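Local coordinates for DUF4440 domain-containing protein (Prochlorococcus marinus, PDB 3HZP) that is of unknown function but has an NTF2-like fold, which in many relatives encloses a small-molecule pocket between a curved sheet and its helices, at residues K66-E71 / S124-W129; E13-T18 / F82-K87; N28-F33 / I104-D109; N76-V81 / E110-A115. All coordinates share one frame; numbering follows the deposited sequence.

Contact 1 (K66-E71 / S124-W129); sequences KVHKFE and SDMTLW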
# COMPACT_ATOMS: atom_id res chain seq x y z
N LYS A 66 -4.40 14.69 -5.03
CA LYS A 66 -3.88 15.19 -3.77
C LYS A 66 -2.80 14.26 -3.28
O LYS A 66 -3.01 13.03 -3.28
CB LYS A 66 -4.99 15.26 -2.69
CG LYS A 66 -4.54 15.92 -1.37
CD LYS A 66 -4.22 17.37 -1.55
CE LYS A 66 -3.56 17.96 -0.31
NZ LYS A 66 -4.36 17.73 0.89
N VAL A 67 -1.68 14.83 -2.88
CA VAL A 67 -0.61 14.11 -2.23
C VAL A 67 -0.80 14.24 -0.73
O VAL A 67 -0.85 15.34 -0.18
CB VAL A 67 0.78 14.59 -2.67
CG1 VAL A 67 1.88 13.93 -1.85
CG2 VAL A 67 0.97 14.37 -4.17
N HIS A 68 -0.92 13.10 -0.08
CA HIS A 68 -1.13 13.03 1.38
C HIS A 68 0.13 12.83 2.14
O HIS A 68 0.18 13.21 3.32
CB HIS A 68 -2.08 11.88 1.68
CG HIS A 68 -3.36 11.98 0.94
ND1 HIS A 68 -4.23 13.04 1.09
CD2 HIS A 68 -3.90 11.16 0.02
CE1 HIS A 68 -5.27 12.83 0.30
NE2 HIS A 68 -5.08 11.73 -0.38
N LYS A 69 1.15 12.22 1.54
CA LYS A 69 2.42 11.97 2.24
C LYS A 69 3.52 11.95 1.20
O LYS A 69 3.37 11.32 0.14
CB LYS A 69 2.40 10.62 2.97
CG LYS A 69 3.66 10.31 3.74
CD LYS A 69 3.55 9.02 4.52
CE LYS A 69 4.75 8.77 5.37
NZ LYS A 69 4.94 9.84 6.40
N PHE A 70 4.60 12.65 1.48
CA PHE A 70 5.81 12.50 0.68
C PHE A 70 6.98 12.57 1.63
O PHE A 70 7.07 13.53 2.40
CB PHE A 70 6.01 13.60 -0.40
CG PHE A 70 7.33 13.45 -1.05
CD1 PHE A 70 7.50 12.54 -2.08
CD2 PHE A 70 8.44 14.11 -0.55
CE1 PHE A 70 8.80 12.29 -2.56
CE2 PHE A 70 9.71 13.87 -1.07
CZ PHE A 70 9.88 12.98 -2.05
N GLU A 71 7.90 11.62 1.54
CA GLU A 71 9.17 11.80 2.21
C GLU A 71 10.23 10.92 1.61
O GLU A 71 9.96 9.83 1.13
CB GLU A 71 9.07 11.53 3.71
CG GLU A 71 8.76 10.19 4.11
CD GLU A 71 8.75 10.01 5.66
OE1 GLU A 71 9.58 10.59 6.38
OE2 GLU A 71 7.95 9.20 6.12
N SER A 124 -13.04 6.06 -2.33
CA SER A 124 -12.55 6.65 -1.09
C SER A 124 -13.27 7.97 -0.77
O SER A 124 -13.80 8.67 -1.65
CB SER A 124 -11.04 6.86 -1.13
OG SER A 124 -10.65 7.95 -1.96
N ASP A 125 -13.22 8.33 0.51
CA ASP A 125 -13.87 9.53 1.04
C ASP A 125 -12.79 10.57 1.32
O ASP A 125 -12.08 10.49 2.32
CB ASP A 125 -14.59 9.20 2.32
CG ASP A 125 -15.32 10.41 2.90
OD1 ASP A 125 -15.19 11.54 2.38
OD2 ASP A 125 -16.01 10.19 3.91
N MSE A 126 -12.68 11.54 0.42
CA MSE A 126 -11.69 12.61 0.50
C MSE A 126 -11.75 13.37 1.80
O MSE A 126 -10.73 13.86 2.30
CB MSE A 126 -11.90 13.60 -0.63
CG MSE A 126 -11.62 13.01 -1.96
SE MSE A 126 -9.92 12.04 -1.88
CE MSE A 126 -8.82 13.50 -1.49
N THR A 127 -12.95 13.48 2.35
CA THR A 127 -13.14 14.28 3.56
C THR A 127 -12.37 13.76 4.77
O THR A 127 -12.22 14.47 5.75
CB THR A 127 -14.61 14.46 3.97
OG1 THR A 127 -15.17 13.25 4.50
CG2 THR A 127 -15.45 14.97 2.82
N LEU A 128 -11.87 12.53 4.71
CA LEU A 128 -11.18 11.95 5.82
C LEU A 128 -9.72 12.35 5.93
O LEU A 128 -9.08 12.04 6.93
CB LEU A 128 -11.27 10.42 5.76
CG LEU A 128 -12.67 9.85 5.82
CD1 LEU A 128 -12.58 8.34 5.60
CD2 LEU A 128 -13.33 10.15 7.17
N TRP A 129 -9.20 13.02 4.92
CA TRP A 129 -7.80 13.40 4.88
C TRP A 129 -7.64 14.79 5.49
O TRP A 129 -8.59 15.56 5.42
CB TRP A 129 -7.32 13.41 3.45
CG TRP A 129 -7.21 12.04 2.84
CD1 TRP A 129 -8.04 11.49 1.91
CD2 TRP A 129 -6.19 11.08 3.08
NE1 TRP A 129 -7.61 10.25 1.57
CE2 TRP A 129 -6.48 9.97 2.28
CE3 TRP A 129 -5.06 11.05 3.89
CZ2 TRP A 129 -5.68 8.85 2.25
CZ3 TRP A 129 -4.28 9.96 3.87
CH2 TRP A 129 -4.59 8.86 3.05

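Contact 2 (E13-T18 / F82-K87); sequences EAFAST and FTLGSK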
# COMPACT_ATOMS: atom_id res chain seq x y z
N GLU A 13 2.94 12.09 -12.36
CA GLU A 13 2.15 12.73 -13.39
C GLU A 13 2.24 11.98 -14.71
O GLU A 13 1.28 11.93 -15.47
CB GLU A 13 2.67 14.14 -13.61
CG GLU A 13 2.35 15.14 -12.50
CD GLU A 13 3.12 16.47 -12.66
OE1 GLU A 13 3.88 16.68 -13.63
OE2 GLU A 13 3.09 17.31 -11.74
N ALA A 14 3.42 11.43 -15.00
CA ALA A 14 3.54 10.67 -16.22
C ALA A 14 2.76 9.38 -16.16
O ALA A 14 2.18 8.97 -17.17
CB ALA A 14 5.03 10.36 -16.52
N PHE A 15 2.76 8.72 -15.02
CA PHE A 15 1.90 7.54 -14.81
C PHE A 15 0.43 7.89 -15.02
O PHE A 15 -0.30 7.13 -15.70
CB PHE A 15 2.13 7.00 -13.40
CG PHE A 15 1.10 6.00 -12.94
CD1 PHE A 15 0.98 4.76 -13.57
CD2 PHE A 15 0.26 6.32 -11.90
CE1 PHE A 15 0.04 3.88 -13.13
CE2 PHE A 15 -0.69 5.41 -11.46
CZ PHE A 15 -0.79 4.21 -12.10
N ALA A 16 0.02 9.03 -14.49
CA ALA A 16 -1.39 9.47 -14.53
C ALA A 16 -1.64 10.25 -15.77
O ALA A 16 -2.01 11.41 -15.71
CB ALA A 16 -1.65 10.34 -13.37
N SER A 17 -1.36 9.64 -16.89
CA SER A 17 -1.56 10.29 -18.17
C SER A 17 -2.22 9.29 -19.07
O SER A 17 -2.01 8.11 -19.02
CB SER A 17 -0.24 10.79 -18.71
OG SER A 17 0.53 9.71 -19.14
N THR A 18 -3.10 9.80 -19.92
CA THR A 18 -3.90 8.94 -20.74
C THR A 18 -3.11 8.12 -21.77
O THR A 18 -3.44 6.97 -22.06
CB THR A 18 -4.98 9.79 -21.45
OG1 THR A 18 -4.39 11.00 -21.97
CG2 THR A 18 -6.04 10.18 -20.42
N PHE A 82 -0.98 9.15 -2.37
CA PHE A 82 -1.82 10.10 -3.06
C PHE A 82 -3.16 9.53 -3.41
O PHE A 82 -3.37 8.31 -3.38
CB PHE A 82 -1.08 10.60 -4.34
CG PHE A 82 -0.74 9.51 -5.31
CD1 PHE A 82 0.40 8.76 -5.15
CD2 PHE A 82 -1.56 9.23 -6.40
CE1 PHE A 82 0.73 7.75 -6.03
CE2 PHE A 82 -1.23 8.20 -7.27
CZ PHE A 82 -0.11 7.49 -7.10
N THR A 83 -4.10 10.42 -3.72
CA THR A 83 -5.38 10.05 -4.30
C THR A 83 -5.28 10.27 -5.79
O THR A 83 -4.82 11.33 -6.24
CB THR A 83 -6.50 10.91 -3.75
OG1 THR A 83 -6.64 10.67 -2.36
CG2 THR A 83 -7.83 10.55 -4.45
N LEU A 84 -5.62 9.24 -6.54
CA LEU A 84 -5.57 9.26 -8.01
C LEU A 84 -7.01 9.39 -8.49
O LEU A 84 -7.85 8.54 -8.20
CB LEU A 84 -4.98 7.96 -8.53
CG LEU A 84 -4.90 7.84 -10.04
CD1 LEU A 84 -3.85 8.73 -10.54
CD2 LEU A 84 -4.62 6.35 -10.46
N GLY A 85 -7.34 10.46 -9.19
CA GLY A 85 -8.71 10.64 -9.69
C GLY A 85 -8.75 10.34 -11.18
O GLY A 85 -8.03 10.99 -11.93
N SER A 86 -9.52 9.33 -11.59
CA SER A 86 -9.59 8.94 -12.97
C SER A 86 -11.00 8.81 -13.46
O SER A 86 -11.93 8.58 -12.68
CB SER A 86 -8.93 7.59 -13.22
OG SER A 86 -7.59 7.63 -12.81
N LYS A 87 -11.15 8.96 -14.78
CA LYS A 87 -12.35 8.60 -15.47
C LYS A 87 -11.99 7.57 -16.53
O LYS A 87 -11.03 7.76 -17.24
CB LYS A 87 -12.98 9.83 -16.13
CG LYS A 87 -13.39 10.90 -15.14
CD LYS A 87 -14.03 12.13 -15.81
CE LYS A 87 -14.61 13.07 -14.78
NZ LYS A 87 -15.94 12.55 -14.27

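Contact 3 (N28-F33 / I104-D109); sequences NATADF and IFKKID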
# COMPACT_ATOMS: atom_id res chain seq x y z
N ASN A 28 9.49 2.62 -16.51
CA ASN A 28 9.82 3.43 -15.37
C ASN A 28 9.95 2.69 -14.08
O ASN A 28 10.39 3.24 -13.07
CB ASN A 28 8.77 4.53 -15.24
CG ASN A 28 8.87 5.51 -16.38
OD1 ASN A 28 9.56 6.52 -16.25
ND2 ASN A 28 8.24 5.18 -17.52
N ALA A 29 9.54 1.43 -14.08
CA ALA A 29 9.52 0.69 -12.87
C ALA A 29 10.76 -0.18 -12.77
O ALA A 29 11.35 -0.58 -13.79
CB ALA A 29 8.23 -0.16 -12.74
N THR A 30 11.11 -0.48 -11.53
CA THR A 30 12.20 -1.39 -11.24
C THR A 30 11.76 -2.80 -11.61
O THR A 30 10.58 -3.10 -11.73
CB THR A 30 12.54 -1.40 -9.75
OG1 THR A 30 11.39 -1.84 -9.01
CG2 THR A 30 12.94 -0.03 -9.24
N ALA A 31 12.72 -3.69 -11.84
CA ALA A 31 12.40 -5.05 -12.27
C ALA A 31 11.53 -5.81 -11.30
O ALA A 31 10.80 -6.72 -11.72
CB ALA A 31 13.70 -5.85 -12.48
N ASP A 32 11.68 -5.53 -10.03
CA ASP A 32 10.91 -6.25 -9.01
C ASP A 32 9.64 -5.52 -8.55
O ASP A 32 9.00 -5.88 -7.58
CB ASP A 32 11.82 -6.63 -7.85
CG ASP A 32 12.33 -5.46 -7.11
OD1 ASP A 32 12.39 -4.32 -7.66
OD2 ASP A 32 12.77 -5.68 -5.96
N PHE A 33 9.29 -4.47 -9.28
CA PHE A 33 8.01 -3.78 -9.07
C PHE A 33 6.84 -4.73 -9.23
O PHE A 33 6.80 -5.53 -10.14
CB PHE A 33 7.87 -2.69 -10.13
CG PHE A 33 6.49 -2.08 -10.19
CD1 PHE A 33 6.16 -1.03 -9.39
CD2 PHE A 33 5.54 -2.55 -11.06
CE1 PHE A 33 4.90 -0.48 -9.39
CE2 PHE A 33 4.25 -2.00 -11.07
CZ PHE A 33 3.94 -0.97 -10.27
N ILE A 104 6.15 3.58 -3.73
CA ILE A 104 7.50 3.63 -3.23
C ILE A 104 8.42 3.78 -4.45
O ILE A 104 8.15 3.18 -5.50
CB ILE A 104 7.88 2.37 -2.47
CG1 ILE A 104 6.87 2.09 -1.35
CG2 ILE A 104 9.32 2.40 -2.02
CD1 ILE A 104 6.86 3.15 -0.33
N PHE A 105 9.45 4.61 -4.32
CA PHE A 105 10.41 4.93 -5.36
C PHE A 105 11.82 4.60 -4.87
O PHE A 105 12.11 4.71 -3.67
CB PHE A 105 10.32 6.42 -5.69
CG PHE A 105 9.09 6.78 -6.45
CD1 PHE A 105 7.87 6.94 -5.85
CD2 PHE A 105 9.20 6.95 -7.82
CE1 PHE A 105 6.73 7.22 -6.71
CE2 PHE A 105 8.15 7.24 -8.59
CZ PHE A 105 6.94 7.36 -8.04
N LYS A 106 12.68 4.20 -5.81
CA LYS A 106 14.09 3.99 -5.54
C LYS A 106 14.90 4.60 -6.63
O LYS A 106 14.49 4.62 -7.79
CB LYS A 106 14.39 2.48 -5.45
CG LYS A 106 13.79 1.81 -4.20
CD LYS A 106 14.43 0.46 -3.91
CE LYS A 106 14.12 -0.48 -5.06
NZ LYS A 106 14.60 -1.93 -4.77
N LYS A 107 16.09 5.08 -6.28
CA LYS A 107 17.03 5.56 -7.28
C LYS A 107 17.89 4.39 -7.76
O LYS A 107 18.47 3.62 -6.93
CB LYS A 107 17.92 6.63 -6.68
CG LYS A 107 17.55 7.98 -7.03
CD LYS A 107 18.64 9.00 -6.66
CE LYS A 107 18.03 10.36 -6.43
NZ LYS A 107 19.04 11.45 -6.36
N ILE A 108 17.96 4.21 -9.06
CA ILE A 108 18.75 3.14 -9.67
C ILE A 108 19.62 3.86 -10.69
O ILE A 108 19.12 4.60 -11.55
CB ILE A 108 17.85 2.14 -10.39
CG1 ILE A 108 16.80 1.52 -9.42
CG2 ILE A 108 18.69 1.08 -11.10
CD1 ILE A 108 17.38 0.90 -8.20
N ASP A 109 20.94 3.70 -10.60
CA ASP A 109 21.86 4.41 -11.50
C ASP A 109 21.51 5.91 -11.57
O ASP A 109 21.46 6.50 -12.64
CB ASP A 109 21.85 3.79 -12.91
CG ASP A 109 22.91 4.36 -13.82
OD1 ASP A 109 23.99 4.75 -13.36
OD2 ASP A 109 22.65 4.40 -15.06
O HOH W 1 14.64 -2.77 -7.48

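Contact 4 (N76-V81 / E110-A115); sequences NAAICV and EKWKVA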
# COMPACT_ATOMS: atom_id res chain seq x y z
N ASN A 76 18.09 7.68 -1.37
CA ASN A 76 17.82 6.92 -2.60
C ASN A 76 16.51 6.17 -2.64
O ASN A 76 16.34 5.26 -3.45
CB ASN A 76 18.97 5.92 -2.85
CG ASN A 76 20.29 6.59 -3.05
OD1 ASN A 76 20.39 7.59 -3.74
ND2 ASN A 76 21.33 6.04 -2.44
N ALA A 77 15.59 6.52 -1.74
CA ALA A 77 14.26 5.95 -1.78
C ALA A 77 13.25 7.00 -1.29
O ALA A 77 13.63 7.99 -0.71
CB ALA A 77 14.17 4.65 -0.94
N ALA A 78 11.99 6.72 -1.52
CA ALA A 78 10.93 7.63 -1.11
C ALA A 78 9.61 6.94 -1.06
O ALA A 78 9.37 5.93 -1.74
CB ALA A 78 10.83 8.83 -2.06
N ILE A 79 8.70 7.53 -0.28
CA ILE A 79 7.32 7.14 -0.24
C ILE A 79 6.47 8.33 -0.70
O ILE A 79 6.70 9.44 -0.26
CB ILE A 79 6.87 6.63 1.17
CG1 ILE A 79 5.36 6.37 1.16
CG2 ILE A 79 7.25 7.60 2.32
CD1 ILE A 79 4.90 5.52 2.39
N CYS A 80 5.45 8.04 -1.52
CA CYS A 80 4.45 9.02 -1.88
C CYS A 80 3.09 8.37 -1.83
O CYS A 80 2.84 7.37 -2.54
CB CYS A 80 4.75 9.66 -3.24
SG CYS A 80 3.61 11.01 -3.65
N VAL A 81 2.21 8.94 -1.03
CA VAL A 81 0.84 8.50 -0.91
C VAL A 81 -0.06 9.55 -1.50
O VAL A 81 0.09 10.72 -1.17
CB VAL A 81 0.46 8.25 0.58
CG1 VAL A 81 -1.04 7.86 0.71
CG2 VAL A 81 1.39 7.18 1.22
N GLU A 110 21.24 6.47 -10.39
CA GLU A 110 21.03 7.91 -10.20
C GLU A 110 19.72 8.43 -10.76
O GLU A 110 19.52 9.65 -10.83
CB GLU A 110 22.22 8.73 -10.71
CG GLU A 110 23.51 8.34 -10.03
CD GLU A 110 24.69 9.21 -10.39
OE1 GLU A 110 24.77 9.70 -11.53
OE2 GLU A 110 25.58 9.33 -9.53
N LYS A 111 18.81 7.53 -11.13
CA LYS A 111 17.52 7.89 -11.67
C LYS A 111 16.40 7.31 -10.85
O LYS A 111 16.42 6.14 -10.46
CB LYS A 111 17.39 7.39 -13.11
CG LYS A 111 18.47 7.95 -14.04
CD LYS A 111 18.58 7.13 -15.31
N TRP A 112 15.37 8.12 -10.59
CA TRP A 112 14.23 7.67 -9.85
C TRP A 112 13.37 6.71 -10.66
O TRP A 112 13.03 7.00 -11.82
CB TRP A 112 13.37 8.86 -9.38
CG TRP A 112 13.96 9.63 -8.28
CD1 TRP A 112 14.47 10.90 -8.34
CD2 TRP A 112 14.08 9.23 -6.92
NE1 TRP A 112 14.93 11.29 -7.12
CE2 TRP A 112 14.69 10.29 -6.21
CE3 TRP A 112 13.75 8.09 -6.22
CZ2 TRP A 112 14.97 10.22 -4.86
CZ3 TRP A 112 14.00 8.03 -4.90
CH2 TRP A 112 14.60 9.08 -4.22
N LYS A 113 12.97 5.62 -10.03
CA LYS A 113 12.08 4.63 -10.62
C LYS A 113 11.02 4.23 -9.60
O LYS A 113 11.26 4.21 -8.41
CB LYS A 113 12.84 3.38 -11.09
CG LYS A 113 13.85 3.70 -12.17
CD LYS A 113 14.51 2.47 -12.71
CE LYS A 113 13.61 1.72 -13.67
NZ LYS A 113 14.34 0.70 -14.53
N VAL A 114 9.82 3.93 -10.08
CA VAL A 114 8.79 3.43 -9.17
C VAL A 114 9.11 1.95 -8.85
O VAL A 114 9.43 1.18 -9.77
CB VAL A 114 7.39 3.68 -9.74
CG1 VAL A 114 7.14 2.89 -11.05
CG2 VAL A 114 6.33 3.36 -8.69
N ALA A 115 9.12 1.61 -7.55
CA ALA A 115 9.49 0.34 -6.99
C ALA A 115 8.31 -0.48 -6.52
O ALA A 115 8.42 -1.70 -6.38
CB ALA A 115 10.48 0.53 -5.84

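Contact 1 (K66-E71 / S124-W129)
Lys66 meets the chain end through its base: CB lies 4.4 Å from the terminal methyl CE of Met126, a selenomethionine in the crystal. Met126 was modelled in two conformers, so this loose touch is doubtful. The carbonyl O of Lys66 lies over one face of the His68 ring, offset toward the rim. The other face of that imidazole carries the indole of Trp129 in a face-to-face stack. The centroids of the imidazole and the indole five-membered ring of Trp129 are 3.6 Å apart, and the planes differ by 8°. The closest atoms are His68 CE1 and Trp129 CG, at 3.3 Å. His68 CG stands anti to its own carbonyl carbon (chi1 -55°), which turns the ring toward the C-terminal loop. His68 CB makes a CH-pi contact over the six-membered ring of Trp129, 4.1 Å from its centroid. His68 NE2 is hydrogen-bonded to Thr83, which, with the stack, helps to set the ring's rotation. The strand carries a classic beta bulge here, with His68 and Lys69 both paired to Val81 of strand 77-90. The contact joins the C-terminal loop to strand 57-72, an outermost strand of the NTF2-like sheet within this chain; Trp129 also packs on Leu34 of the second subunit. In the tail, Asp125 OD1 accepts from Thr127 N in an Asx turn and from Thr127 OG1 at 2.7 Å. Further along the strand, Lys69 NZ and Glu71 OE2 form a salt bridge of 3.1 Å. Each also has an opposite charge on the second subunit: Asp32 for Lys69, Lys106 for Glu71.

Contact 2 (E13-T18 / F82-K87)
The Phe15 ring meets Leu84 through its CE2 atom, which lies 4.2 Å from the CD2 methyl of Leu84. The two side chains cross at about a right angle. Other aromatics gather round Phe15 from helix 24-28: the ring of Phe25 is inclined by about 35° to it, and Phe24 also touches it. Phe15 CG is anti to its backbone N (chi1 167°), which carries the ring from the helix end toward strand 77-90. Leu84 divides its two methyls between two neighbours. CD2 takes Phe15, while CD1 lies 3.9 Å from Ala16 CB.

Ala16 is where helix 4-15 gives way to the following loop, and it is the centre of an inverse gamma turn. The Ser17 N to Phe15 O bond of that turn is weak, at 3.0 Å. Ser17 OG gives a hydrogen bond to Ala14 O at 2.7 Å, tilted 27° from the carbonyl plane. Ala16 CB also rests on Ile64 of the neighbouring strand 57-72.

The contact joins the first helix to the curved sheet of the NTF2-like fold. A pentaethylene glycol, probably from the crystallisation liquor, has its nearest atom about 3 Å from the Leu84 side chain, consistent with a pocket here. The contact across the segments is wholly apolar and buried, so shape and hydrophobic packing hold it, with no direct polar bond.

Contact 3 (N28-F33 / I104-D109)
A type I beta turn runs from Thr30 to Phe33, after helix 24-28, and its first residue packs on the end of strand 93-108. The CG2 methyl of Thr30 lies 4.2 Å from Ile108 CG1 and 4.4 Å from Lys106 CE. The side chains of Thr30 and Ile108 cross at about a right angle. Thr30 OG1 sits between its backbone N and carbonyl carbon (chi1 61°), while CG2 faces the strand. That leaves the hydroxyl to serve the turn. It gives a 3.0 Å hydrogen bond to Asp32 OD1, nearly along the C-O axis of that oxygen. The turn itself is closed by Phe33 N and Thr30 O, 3.1 Å apart.

Asp32 and Lys106 carry opposite charges but do not form a salt bridge: OD2 and NZ are 4.3 Å apart. One water links the two residues. It donates to Asp32 OD1 at 2.7 Å and accepts from Lys106 NZ at 2.8 Å. Asp32 OD1 therefore takes both the threonine hydroxyl and the water. The direct salt bridges lie across the dimer interface, where Lys106 NZ meets Glu71 OE2 of the second subunit and Asp32 OD2 meets Lys69 NZ of the second subunit. With a valine in place of Thr30, Asp32 OD1 would probably lose its hydroxyl donor, and the carboxylate would be held less firmly in rotation. The chemistry is thus split: a methyl packs on lysine and isoleucine carbons, while the water-bridged charged groups probably matter more to the dimer than to this packing.

Contact 4 (N76-V81 / E110-A115)
Trp112 presses the far end of its indole against the backbone of Ala77. CH2 lies 3.7 Å from Ala77 N, and CZ3 is 3.8 Å from Ala77 CA, which sits at the ring edge and in its plane. CH2 also comes within 3.8 Å of Asn76 C. Farther in, Ala78 CB is 4.3 Å from CZ3. This is the close part, and small residues let the big ring approach the main chain.

The two strands are not neighbours in the NTF2-like sheet. Strand 93-108 runs between 77-90 and 111-119. With CG anti to the carbonyl carbon (chi1 -73°), the indole of Trp112 extends over that middle strand to Ala77, touching Lys107 on the way. Ile8 and Ile11 of helix 4-15 also touch the ring, and NE1 is hydrogen-bonded to Glu7 of that helix. A serine in place of Trp112 would probably open a gap beside Ala77 and leave Glu7 without its indole N-H.

The outer side is looser. Asn76 is exposed there: it touches the ring through its backbone C, while its side chain starts away from it.

How the contacts relate
All four contacts belong to one NTF2-like unit and reach the same sheet. Its order in the main part is 111-119, 93-108, 77-90, 57-72. Contacts 3 and 4 are close, with centres about 7 Å apart. The centres of contacts 1 and 3 are about 23 Å apart. Contacts 2 and 4 use successive parts of strand 77-90, their centres about 17 Å apart. Along the chain, contact 4 is nested inside the loop closed by contact 1; in every other pair the segments alternate. Strand pairing joins contact 1 to contacts 2 and 4, and contact 3 to contact 4 (Ile104 with Ala115, Lys107 with Asn76). The sheet is thus their common frame. Contacts 1, 3 and 4 touch the second subunit.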